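Local coordinates for protein 3-hydroxyisobutyrate dehydrogenase (Thermus thermophilus, PDB 2CVZ) that catalyses the NADP-dependent oxidation of 3-hydroxyisobutyrate, a step in valine catabolism, at residues C[10-13]-C[14-18]; C[31-34]-C[35-38]; C[46-49]-C[50-54]. One frame throughout, in Å; residues are numbered along the deposited sequence.

Contact 1. Residues C[10-13]-C[14-18]; sequences GAMG and YPMAG. With NDP (NADPH dihydro-nicotinamide-adenine-dinucleotide phosphate), chain G.
The side chain of Met-16, a selenomethionine, lies over the carbonyl of Met-12, itself a selenomethionine: its CG is 3.0 Å from Met-12 O, and its SE reaches 4.0 Å from Met-12 CB. With CG anti to its own carbonyl carbon (chi1 -73°), Met-16 turns back toward the preceding turn before the bend at chi3 turns the methyl away; the side chain also packs on Phe-6 and Tyr-148. Met-12 itself goes the other way. Bent at both chi2 and chi3, it curls against the nicotinamide, with SE 3.6 Å from NDP C7N. Pro-15 closes the turn from another side, its ring carbons CG and CD resting on the carbonyl oxygens of Ala-11 and Met-12; CD stands 3.2 Å from Ala-11 O. A proline has no N-H to give, so Ala-11 O receives a ring carbon where a helix would normally supply an amide. Replacing Pro-15 by an alanine removes CG and CD, which would probably leave a gap beside the Ala-11 and Met-12 carbonyls and against Ala-123.

The glycines fit the GxGxxG fingerprint of a Rossmann fold, in which the loop after the first strand runs into the first helix beneath the dinucleotide pyrophosphate. Two successive amides each take a pyrophosphate oxygen: Ala-11 N meets NDP O1A at 2.8 Å, almost straight at 174°, and Met-12 N meets NDP O2N at 2.9 Å. A side chain at Gly-10 would collide with NDP O5B. Behind the phosphates the helix is knit by Tyr-14 N to Gly-10 O and Met-16 N to Met-12 O; Ala-17 N follows, 2.8 Å from Gly-13 O. The Tyr-14 ring leads away to helix 34-43, where its OH bonds to Glu-42.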
# COMPACT_ATOMS: atom_id res chain seq x y z
N GLY C 10 -13.89 30.20 -13.18
CA GLY C 10 -14.47 28.99 -12.65
C GLY C 10 -14.80 29.07 -11.17
O GLY C 10 -14.98 30.17 -10.63
N ALA C 11 -14.88 27.92 -10.51
CA ALA C 11 -15.18 27.87 -9.09
C ALA C 11 -14.24 28.79 -8.33
O ALA C 11 -14.66 29.51 -7.42
CB ALA C 11 -15.03 26.44 -8.58
N MSE C 12 -12.98 28.78 -8.73
CA MSE C 12 -11.96 29.61 -8.10
C MSE C 12 -11.80 30.96 -8.78
O MSE C 12 -11.78 32.00 -8.12
CB MSE C 12 -10.61 28.89 -8.11
CG MSE C 12 -10.57 27.63 -7.28
SE MSE C 12 -10.91 27.95 -5.40
CE MSE C 12 -9.28 28.90 -4.98
N GLY C 13 -11.68 30.94 -10.10
CA GLY C 13 -11.48 32.17 -10.86
C GLY C 13 -12.55 33.24 -10.71
O GLY C 13 -12.23 34.43 -10.63
N TYR C 14 -13.81 32.84 -10.70
CA TYR C 14 -14.90 33.80 -10.58
C TYR C 14 -14.73 34.69 -9.34
O TYR C 14 -14.60 35.91 -9.46
CB TYR C 14 -16.25 33.07 -10.54
CG TYR C 14 -17.45 33.96 -10.77
CD1 TYR C 14 -17.84 34.32 -12.06
CD2 TYR C 14 -18.18 34.46 -9.69
CE1 TYR C 14 -18.95 35.16 -12.26
CE2 TYR C 14 -19.28 35.29 -9.88
CZ TYR C 14 -19.66 35.64 -11.17
OH TYR C 14 -20.74 36.47 -11.35
N PRO C 15 -14.71 34.10 -8.13
CA PRO C 15 -14.54 34.95 -6.94
C PRO C 15 -13.18 35.66 -6.89
O PRO C 15 -13.09 36.80 -6.46
CB PRO C 15 -14.75 33.98 -5.78
CG PRO C 15 -14.32 32.66 -6.36
CD PRO C 15 -14.91 32.69 -7.74
N MSE C 16 -12.13 34.98 -7.34
CA MSE C 16 -10.80 35.57 -7.34
C MSE C 16 -10.77 36.85 -8.16
O MSE C 16 -10.26 37.88 -7.72
CB MSE C 16 -9.78 34.58 -7.90
CG MSE C 16 -9.45 33.45 -6.95
SE MSE C 16 -8.34 32.11 -7.80
CE MSE C 16 -6.69 33.09 -7.88
N ALA C 17 -11.33 36.78 -9.37
CA ALA C 17 -11.37 37.93 -10.25
C ALA C 17 -12.28 39.00 -9.64
O ALA C 17 -12.15 40.18 -9.96
CB ALA C 17 -11.89 37.52 -11.62
N GLY C 18 -13.19 38.57 -8.78
CA GLY C 18 -14.09 39.52 -8.13
C GLY C 18 -13.30 40.45 -7.22
O GLY C 18 -13.55 41.66 -7.19
PA NDP G . -13.58 24.88 -12.69
O1A NDP G . -14.61 25.42 -11.85
O2A NDP G . -13.69 23.54 -13.38
O5B NDP G . -13.26 26.04 -13.80
C5B NDP G . -12.29 25.79 -14.83
C4B NDP G . -12.29 27.08 -15.63
O4B NDP G . -11.35 26.87 -16.72
C3B NDP G . -13.58 27.53 -16.22
O3B NDP G . -13.64 28.98 -16.19
C2B NDP G . -13.54 27.07 -17.63
O2B NDP G . -14.40 27.69 -18.58
C1B NDP G . -12.07 27.16 -17.91
N9A NDP G . -11.64 26.26 -19.01
C8A NDP G . -11.67 24.85 -19.07
N7A NDP G . -11.20 24.41 -20.22
C5A NDP G . -10.85 25.52 -20.94
C6A NDP G . -10.30 25.72 -22.22
N6A NDP G . -10.00 24.68 -23.00
N1A NDP G . -10.06 26.99 -22.66
C2A NDP G . -10.36 28.04 -21.86
N3A NDP G . -10.89 27.96 -20.63
C4A NDP G . -11.11 26.65 -20.23
O3 NDP G . -12.20 24.86 -11.93
PN NDP G . -11.66 25.30 -10.49
O1N NDP G . -12.39 24.50 -9.50
O2N NDP G . -11.79 26.79 -10.51
O5D NDP G . -10.11 24.94 -10.65
C5D NDP G . -9.24 25.66 -11.57
C4D NDP G . -7.77 25.42 -11.09
O4D NDP G . -7.71 25.78 -9.71
C3D NDP G . -7.39 23.93 -11.14
O3D NDP G . -6.02 23.82 -11.57
C2D NDP G . -7.63 23.44 -9.74
O2D NDP G . -6.91 22.24 -9.52
C1D NDP G . -7.11 24.72 -8.96
N1N NDP G . -7.61 24.84 -7.55
C2N NDP G . -8.97 24.53 -7.29
C3N NDP G . -9.41 24.68 -5.91
C7N NDP G . -10.80 24.38 -5.54
O7N NDP G . -11.17 24.18 -4.37
N7N NDP G . -11.75 24.34 -6.49
C4N NDP G . -8.49 25.11 -4.95
C5N NDP G . -7.18 25.41 -5.23
C6N NDP G . -6.74 25.28 -6.53
P2B NDP G . -15.91 27.36 -18.74
O1X NDP G . -16.18 27.73 -20.14
O2X NDP G . -16.68 28.17 -17.75
O3X NDP G . -16.14 25.87 -18.50

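Contact 2. Residues C[31-34]-C[35-38]; sequences RTFE and KALR. With NDP (NADPH dihydro-nicotinamide-adenine-dinucleotide phosphate), chain G.
Apolar contact across the turn centres on Phe-33. Its ring receives Ala-36 CB over one face in a CH-pi contact, the methyl 4.0 Å from the ring centroid and 27° off the normal. The side chain of Leu-37 crosses that of Phe-33 at about a right angle, Leu-37 CD2 lying 3.7 Å from Phe-33 CE1. A chi1 of -152°, CG roughly opposite the backbone N, lays the ring back along the helix rather than out from it.

Backbone bonds start the helix: Lys-35 N to Thr-32 O, Leu-37 N to Phe-33 O and Arg-38 N to Glu-34 O.

Polar contacts go to the 2'-phosphate of NADPH. Arg-31 NE reaches NDP O1X at 3.0 Å and Arg-31 NH2 reaches NDP O3X at 2.9 Å, both nearly straight, with the phosphorus in the guanidinium plane. Thr-32 OG1 donates to NDP O1X at 2.7 Å, and Thr-32 N adds a weak bond to that oxygen. One guanidinium face also meets adenine, NDP N7A standing 3.2 Å above its plane, offset toward the rim.

This grip would offset the phosphate's negative charge; NAD, lacking the 2'-phosphate, would offer nothing for it, consistent with the enzyme's use of NADP.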
# COMPACT_ATOMS: atom_id res chain seq x y z
N ARG C 31 -14.38 31.17 -21.43
CA ARG C 31 -14.80 30.39 -22.59
C ARG C 31 -16.32 30.49 -22.73
O ARG C 31 -16.83 30.81 -23.80
CB ARG C 31 -14.38 28.93 -22.41
CG ARG C 31 -14.78 28.02 -23.54
CD ARG C 31 -14.21 26.62 -23.33
NE ARG C 31 -14.61 26.05 -22.05
CZ ARG C 31 -14.34 24.80 -21.68
NH1 ARG C 31 -13.68 23.99 -22.50
NH2 ARG C 31 -14.73 24.36 -20.49
N THR C 32 -17.03 30.20 -21.65
CA THR C 32 -18.48 30.31 -21.63
C THR C 32 -18.69 31.77 -21.23
O THR C 32 -18.78 32.10 -20.05
CB THR C 32 -19.10 29.39 -20.56
OG1 THR C 32 -18.77 28.02 -20.85
CG2 THR C 32 -20.62 29.53 -20.54
N PHE C 33 -18.74 32.64 -22.24
CA PHE C 33 -18.87 34.08 -22.01
C PHE C 33 -19.98 34.58 -21.10
O PHE C 33 -19.82 35.62 -20.46
CB PHE C 33 -18.94 34.81 -23.35
CG PHE C 33 -18.41 36.22 -23.30
CD1 PHE C 33 -19.24 37.30 -23.55
CD2 PHE C 33 -17.08 36.45 -22.98
CE1 PHE C 33 -18.75 38.60 -23.49
CE2 PHE C 33 -16.58 37.75 -22.92
CZ PHE C 33 -17.42 38.83 -23.18
N GLU C 34 -21.10 33.87 -21.04
CA GLU C 34 -22.19 34.31 -20.17
C GLU C 34 -21.65 34.54 -18.76
O GLU C 34 -22.12 35.41 -18.03
CB GLU C 34 -23.31 33.26 -20.12
CG GLU C 34 -24.05 33.07 -21.44
CD GLU C 34 -23.14 32.62 -22.57
OE1 GLU C 34 -22.46 31.59 -22.42
OE2 GLU C 34 -23.11 33.31 -23.62
N LYS C 35 -20.64 33.75 -18.39
CA LYS C 35 -20.01 33.84 -17.08
C LYS C 35 -19.27 35.17 -16.93
O LYS C 35 -19.25 35.77 -15.86
CB LYS C 35 -19.02 32.68 -16.91
CG LYS C 35 -18.46 32.51 -15.51
CD LYS C 35 -19.35 31.61 -14.67
CE LYS C 35 -19.37 30.19 -15.21
NZ LYS C 35 -20.08 29.25 -14.31
N ALA C 36 -18.66 35.63 -18.02
CA ALA C 36 -17.93 36.89 -18.01
C ALA C 36 -18.92 38.04 -17.86
O ALA C 36 -18.70 38.96 -17.08
CB ALA C 36 -17.13 37.05 -19.30
N LEU C 37 -20.02 37.98 -18.61
CA LEU C 37 -21.05 39.01 -18.55
C LEU C 37 -21.62 39.13 -17.14
O LEU C 37 -21.80 40.23 -16.62
CB LEU C 37 -22.19 38.71 -19.53
CG LEU C 37 -21.88 38.79 -21.02
CD1 LEU C 37 -23.14 38.47 -21.81
CD2 LEU C 37 -21.36 40.18 -21.38
N ARG C 38 -21.90 37.99 -16.52
CA ARG C 38 -22.44 37.96 -15.17
C ARG C 38 -21.45 38.56 -14.18
O ARG C 38 -21.82 39.27 -13.25
CB ARG C 38 -22.72 36.50 -14.80
CG ARG C 38 -23.10 36.34 -13.33
CD ARG C 38 -23.78 34.99 -13.05
NE ARG C 38 -23.34 34.45 -11.76
CZ ARG C 38 -22.67 33.29 -11.77
NH1 ARG C 38 -22.42 32.68 -12.92
NH2 ARG C 38 -22.25 32.75 -10.62
PA NDP G . -13.58 24.88 -12.69
O1A NDP G . -14.61 25.42 -11.85
O2A NDP G . -13.69 23.54 -13.38
O5B NDP G . -13.26 26.04 -13.80
C5B NDP G . -12.29 25.79 -14.83
C4B NDP G . -12.29 27.08 -15.63
O4B NDP G . -11.35 26.87 -16.72
C3B NDP G . -13.58 27.53 -16.22
O3B NDP G . -13.64 28.98 -16.19
C2B NDP G . -13.54 27.07 -17.63
O2B NDP G . -14.40 27.69 -18.58
C1B NDP G . -12.07 27.16 -17.91
N9A NDP G . -11.64 26.26 -19.01
C8A NDP G . -11.67 24.85 -19.07
N7A NDP G . -11.20 24.41 -20.22
C5A NDP G . -10.85 25.52 -20.94
C6A NDP G . -10.30 25.72 -22.22
N6A NDP G . -10.00 24.68 -23.00
N1A NDP G . -10.06 26.99 -22.66
C2A NDP G . -10.36 28.04 -21.86
N3A NDP G . -10.89 27.96 -20.63
C4A NDP G . -11.11 26.65 -20.23
O3 NDP G . -12.20 24.86 -11.93
PN NDP G . -11.66 25.30 -10.49
O1N NDP G . -12.39 24.50 -9.50
O2N NDP G . -11.79 26.79 -10.51
O5D NDP G . -10.11 24.94 -10.65
C5D NDP G . -9.24 25.66 -11.57
C4D NDP G . -7.77 25.42 -11.09
O4D NDP G . -7.71 25.78 -9.71
C3D NDP G . -7.39 23.93 -11.14
O3D NDP G . -6.02 23.82 -11.57
C2D NDP G . -7.63 23.44 -9.74
O2D NDP G . -6.91 22.24 -9.52
C1D NDP G . -7.11 24.72 -8.96
N1N NDP G . -7.61 24.84 -7.55
C2N NDP G . -8.97 24.53 -7.29
C3N NDP G . -9.41 24.68 -5.91
C7N NDP G . -10.80 24.38 -5.54
O7N NDP G . -11.17 24.18 -4.37
N7N NDP G . -11.75 24.34 -6.49
C4N NDP G . -8.49 25.11 -4.95
C5N NDP G . -7.18 25.41 -5.23
C6N NDP G . -6.74 25.28 -6.53
P2B NDP G . -15.91 27.36 -18.74
O1X NDP G . -16.18 27.73 -20.14
O2X NDP G . -16.68 28.17 -17.75
O3X NDP G . -16.14 25.87 -18.50

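Contact 3. Residues C[46-49]-C[50-54]; sequences EAVP and LERVA
Glu-46 opens the contact by sending an extended side chain to Arg-52, six residues on. Glu-46 OE2 and Arg-52 NH1 form a salt bridge of 2.7 Å whose N-H angle, 140°, is far from straight: the donor approaches from above the carboxylate plane, and the two flat groups are turned 62° against each other. A water takes up the other corner, donating to Glu-46 OE1 and accepting from Arg-52 NH2 at 2.8 Å in the guanidinium plane, so both carboxylate oxygens are tied to the same arginine.

Ala-47 continues the short strand 46-47, an outermost strand of the Rossmann sheet within this chain, which pairs in parallel with strand 26-29. Here the chain leaves that edge and coils into a helical turn on its way to strand 58-61.

Val-48 points into this turn and lies against the aliphatic part of Arg-52, the two side chains crossing at about a right angle. Its CG2 lies 3.6 Å from Arg-52 CB and its CG1 3.3 Å from Arg-52 NH1, while the bend at chi3 (59°) of Arg-52 swings the guanidinium across toward Glu-46.

Pro-49 ends the segment with its ring slanting across the Arg-52 chain, Pro-49 CG 4.0 Å from Arg-52 CG. Pro-49 O starts the turn, accepting Arg-52 N at 3.0 Å. Arg-52 also meets a second carboxylate, through NE to Glu-55, which would further restrain the guanidinium's rotation.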
# COMPACT_ATOMS: atom_id res chain seq x y z
N GLU C 46 -14.89 44.16 -16.57
CA GLU C 46 -15.32 44.39 -17.94
C GLU C 46 -15.09 43.13 -18.76
O GLU C 46 -13.95 42.73 -18.99
CB GLU C 46 -14.56 45.55 -18.59
CG GLU C 46 -15.23 46.06 -19.87
CD GLU C 46 -14.38 47.07 -20.62
OE1 GLU C 46 -13.66 47.86 -19.97
OE2 GLU C 46 -14.44 47.08 -21.87
N ALA C 47 -16.18 42.49 -19.18
CA ALA C 47 -16.08 41.28 -19.99
C ALA C 47 -15.63 41.70 -21.38
O ALA C 47 -16.24 42.57 -22.00
CB ALA C 47 -17.43 40.58 -20.06
N VAL C 48 -14.56 41.09 -21.88
CA VAL C 48 -14.03 41.43 -23.20
C VAL C 48 -13.58 40.20 -23.97
O VAL C 48 -13.38 39.13 -23.40
CB VAL C 48 -12.81 42.37 -23.09
CG1 VAL C 48 -13.19 43.66 -22.37
CG2 VAL C 48 -11.68 41.67 -22.35
N PRO C 49 -13.42 40.33 -25.31
CA PRO C 49 -12.97 39.18 -26.09
C PRO C 49 -11.53 38.90 -25.66
O PRO C 49 -10.79 39.82 -25.30
CB PRO C 49 -13.08 39.67 -27.53
CG PRO C 49 -12.87 41.15 -27.40
CD PRO C 49 -13.69 41.49 -26.18
N LEU C 50 -11.14 37.63 -25.70
CA LEU C 50 -9.81 37.21 -25.29
C LEU C 50 -8.65 38.11 -25.71
O LEU C 50 -7.73 38.33 -24.93
CB LEU C 50 -9.55 35.78 -25.77
CG LEU C 50 -8.25 35.14 -25.28
CD1 LEU C 50 -8.22 35.15 -23.75
CD2 LEU C 50 -8.15 33.72 -25.80
N GLU C 51 -8.71 38.64 -26.92
CA GLU C 51 -7.63 39.49 -27.42
C GLU C 51 -7.31 40.70 -26.54
O GLU C 51 -6.14 41.04 -26.35
CB GLU C 51 -7.96 39.99 -28.83
CG GLU C 51 -6.78 40.64 -29.54
CD GLU C 51 -7.18 41.42 -30.77
OE1 GLU C 51 -7.95 40.88 -31.60
OE2 GLU C 51 -6.73 42.58 -30.92
N ARG C 52 -8.34 41.34 -25.99
CA ARG C 52 -8.15 42.51 -25.15
C ARG C 52 -7.39 42.25 -23.85
O ARG C 52 -6.92 43.19 -23.21
CB ARG C 52 -9.50 43.15 -24.83
CG ARG C 52 -10.22 43.75 -26.03
CD ARG C 52 -11.30 44.71 -25.57
NE ARG C 52 -10.72 45.79 -24.78
CZ ARG C 52 -11.42 46.62 -24.01
NH1 ARG C 52 -12.73 46.50 -23.92
NH2 ARG C 52 -10.79 47.56 -23.33
N VAL C 53 -7.28 40.99 -23.46
CA VAL C 53 -6.58 40.64 -22.24
C VAL C 53 -5.12 41.11 -22.28
O VAL C 53 -4.54 41.45 -21.25
CB VAL C 53 -6.62 39.11 -22.00
CG1 VAL C 53 -5.75 38.73 -20.81
CG2 VAL C 53 -8.06 38.68 -21.74
N ALA C 54 -4.55 41.15 -23.48
CA ALA C 54 -3.16 41.58 -23.66
C ALA C 54 -2.97 43.06 -23.31
O ALA C 54 -1.84 43.54 -23.25
CB ALA C 54 -2.72 41.32 -25.09
O HOH W 1 -11.88 49.28 -21.35

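How the contacts relate
The three contacts come in series along the NAD-binding domain, each beside a neighbouring element of one Rossmann sheet: contact 1 follows strand 4-7, contact 2 follows strand 26-29, and contact 3 leaves strand 46-47, outermost within the chain. Contacts 1 and 2 have centres 12 Å apart and meet where Tyr-14, on helix 13-23, packs on Lys-35 and Arg-38 of helix 34-43. Contacts 2 and 3 are equally spaced and touch through Phe-33 and Ala-47. Contacts 1 and 3 do not touch, their nearest atoms being about 8 Å apart. NADPH spans the first two, pyrophosphate at one and 2'-phosphate at the other, while beyond them 50-54 turn away from the sheet.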